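Local coordinates for RIM-binding protein, isoform F (Drosophila melanogaster, PDB 6Q9M) that probably acts as an active-zone scaffold that couples synaptic vesicle recruitment to release sites, and contains a central array of fibronectin type III domains, at residues Q130-V135 against V140-P145. Numbering follows the deposited sequence.
Sequences QHVVCV and VRTVKP
Val-133 faces both Val-140 and Arg-141 in a classic beta bulge, set in an antiparallel hairpin of a fibronectin type III domain. Val-133 N reaches Arg-141 O at 2.9 Å in a nearly straight bond (168°), while Val-133 O accepts Val-140 N at 2.9 Å. Farther along, His-131 and Val-143 form a hydrogen-bonded pair, Val-143 N to His-131 O at 2.7 Å and His-131 N to Val-143 O at 3.0 Å. Val-143 CG1, placed between its own backbone N and carbonyl carbon (chi1 86°), lies 3.7 Å from His-131 CB; branched valines suit such extended, buried positions. Val-140 CG2 meets Val-135 CG2 at 3.8 Å and Val-133 CG1 at 4.2 Å. On the face away from His-131, Val-133 and Val-143, Thr-142 lies across Val-132, OG1 to CG2 3.6 Å, a polar group fitting an exposed site. Beyond the paired strands, the Gln-130 and Pro-145 side chains lie side by side, CG of the first nearest CD of the second. Strand 138-143 is an outermost strand of the four-stranded sheet within this chain, whereas strand 131-135 continues by backbone bonds onto strand 160-167. Val-133 and Val-140 pack on Ile-152 of strand 149-152, and His-131 meets Trp-122 edge-to-face.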
loop_
_atom_site.group_PDB
_atom_site.type_symbol
_atom_site.label_atom_id
_atom_site.label_comp_id
_atom_site.label_asym_id
_atom_site.label_seq_id
_atom_site.Cartn_x
_atom_site.Cartn_y
_atom_site.Cartn_z
ATOM N N GLN A 130 -11.334 10.584 -9.161
ATOM C CA GLN A 130 -10.898 9.449 -9.956
ATOM C C GLN A 130 -9.375 9.406 -10.001
ATOM O O GLN A 130 -8.695 10.434 -9.920
ATOM C CB GLN A 130 -11.461 9.537 -11.367
ATOM C CG GLN A 130 -12.970 9.580 -11.421
ATOM C CD GLN A 130 -13.481 9.498 -12.843
ATOM O OE1 GLN A 130 -13.797 8.417 -13.346
ATOM N NE2 GLN A 130 -13.554 10.640 -13.506
ATOM N N HIS A 131 -8.837 8.203 -10.150
ATOM C CA HIS A 131 -7.400 8.038 -10.238
ATOM C C HIS A 131 -7.056 7.239 -11.485
ATOM O O HIS A 131 -7.817 6.367 -11.915
ATOM C CB HIS A 131 -6.842 7.374 -8.989
ATOM C CG HIS A 131 -6.949 8.231 -7.769
ATOM N ND1 HIS A 131 -6.047 9.236 -7.482
ATOM C CD2 HIS A 131 -7.865 8.249 -6.773
ATOM C CE1 HIS A 131 -6.395 9.824 -6.351
ATOM N NE2 HIS A 131 -7.496 9.248 -5.904
ATOM N N VAL A 132 -5.894 7.556 -12.055
ATOM C CA VAL A 132 -5.415 6.965 -13.295
ATOM C C VAL A 132 -4.153 6.181 -12.980
ATOM O O VAL A 132 -3.190 6.738 -12.440
ATOM C CB VAL A 132 -5.134 8.044 -14.355
ATOM C CG1 VAL A 132 -4.353 7.467 -15.496
ATOM C CG2 VAL A 132 -6.428 8.638 -14.874
ATOM N N VAL A 133 -4.151 4.899 -13.331
ATOM C CA VAL A 133 -2.992 4.032 -13.145
ATOM C C VAL A 133 -2.201 3.994 -14.452
ATOM O O VAL A 133 -2.773 3.808 -15.534
ATOM C CB VAL A 133 -3.415 2.627 -12.705
ATOM C CG1 VAL A 133 -2.196 1.775 -12.414
ATOM C CG2 VAL A 133 -4.344 2.716 -11.483
ATOM N N CYS A 134 -0.896 4.230 -14.353
ATOM C CA CYS A 134 -0.005 4.308 -15.498
ATOM C C CYS A 134 1.140 3.335 -15.286
ATOM O O CYS A 134 1.782 3.348 -14.226
ATOM C CB CYS A 134 0.522 5.732 -15.686
ATOM S SG CYS A 134 -0.740 6.909 -16.247
ATOM N N VAL A 135 1.390 2.490 -16.279
ATOM C CA VAL A 135 2.498 1.545 -16.245
ATOM C C VAL A 135 3.467 1.963 -17.337
ATOM O O VAL A 135 3.074 2.085 -18.503
ATOM C CB VAL A 135 2.017 0.101 -16.442
ATOM C CG1 VAL A 135 3.118 -0.892 -16.079
ATOM C CG2 VAL A 135 0.781 -0.155 -15.603
ATOM N N VAL A 140 -3.293 2.580 -18.149
ATOM C CA VAL A 140 -3.979 1.303 -18.349
ATOM C C VAL A 140 -5.392 1.324 -17.775
ATOM O O VAL A 140 -6.263 0.623 -18.300
ATOM C CB VAL A 140 -3.189 0.114 -17.767
ATOM C CG1 VAL A 140 -1.871 -0.058 -18.524
ATOM C CG2 VAL A 140 -2.952 0.295 -16.249
ATOM N N ARG A 141 -5.669 2.155 -16.760
ATOM C CA ARG A 141 -7.008 2.137 -16.167
ATOM C C ARG A 141 -7.310 3.451 -15.460
ATOM O O ARG A 141 -6.437 4.038 -14.808
ATOM C CB ARG A 141 -7.192 0.979 -15.165
ATOM C CG ARG A 141 -7.482 -0.401 -15.792
ATOM C CD ARG A 141 -6.179 -1.244 -15.920
ATOM N NE ARG A 141 -6.233 -2.315 -16.916
ATOM C CZ ARG A 141 -5.334 -3.294 -17.023
ATOM N NH1 ARG A 141 -4.308 -3.362 -16.188
ATOM N NH2 ARG A 141 -5.459 -4.212 -17.973
ATOM N N THR A 142 -8.552 3.911 -15.611
ATOM C CA THR A 142 -9.097 4.974 -14.777
ATOM C C THR A 142 -10.053 4.362 -13.758
ATOM O O THR A 142 -10.941 3.581 -14.121
ATOM C CB THR A 142 -9.807 6.016 -15.635
ATOM O OG1 THR A 142 -8.868 6.564 -16.566
ATOM C CG2 THR A 142 -10.366 7.132 -14.773
ATOM N N VAL A 143 -9.876 4.718 -12.489
ATOM C CA VAL A 143 -10.536 4.031 -11.383
ATOM C C VAL A 143 -11.442 5.011 -10.644
ATOM O O VAL A 143 -11.101 6.185 -10.471
ATOM C CB VAL A 143 -9.502 3.372 -10.438
ATOM C CG1 VAL A 143 -8.998 4.336 -9.400
ATOM C CG2 VAL A 143 -10.108 2.161 -9.787
ATOM N N LYS A 144 -12.611 4.524 -10.231
ATOM C CA LYS A 144 -13.648 5.388 -9.711
ATOM C C LYS A 144 -13.300 5.866 -8.299
ATOM O O LYS A 144 -12.500 5.234 -7.602
ATOM C CB LYS A 144 -14.997 4.646 -9.725
ATOM C CG LYS A 144 -14.985 3.296 -9.021
ATOM C CD LYS A 144 -16.353 2.590 -9.102
ATOM C CE LYS A 144 -16.518 1.567 -7.975
ATOM N NZ LYS A 144 -17.921 1.102 -7.789
ATOM N N PRO A 145 -13.923 6.965 -7.843
ATOM C CA PRO A 145 -13.633 7.471 -6.494
ATOM C C PRO A 145 -13.916 6.412 -5.439
ATOM O O PRO A 145 -14.820 5.585 -5.581
ATOM C CB PRO A 145 -14.591 8.667 -6.337
ATOM C CG PRO A 145 -15.271 8.860 -7.670
ATOM C CD PRO A 145 -15.114 7.617 -8.441
#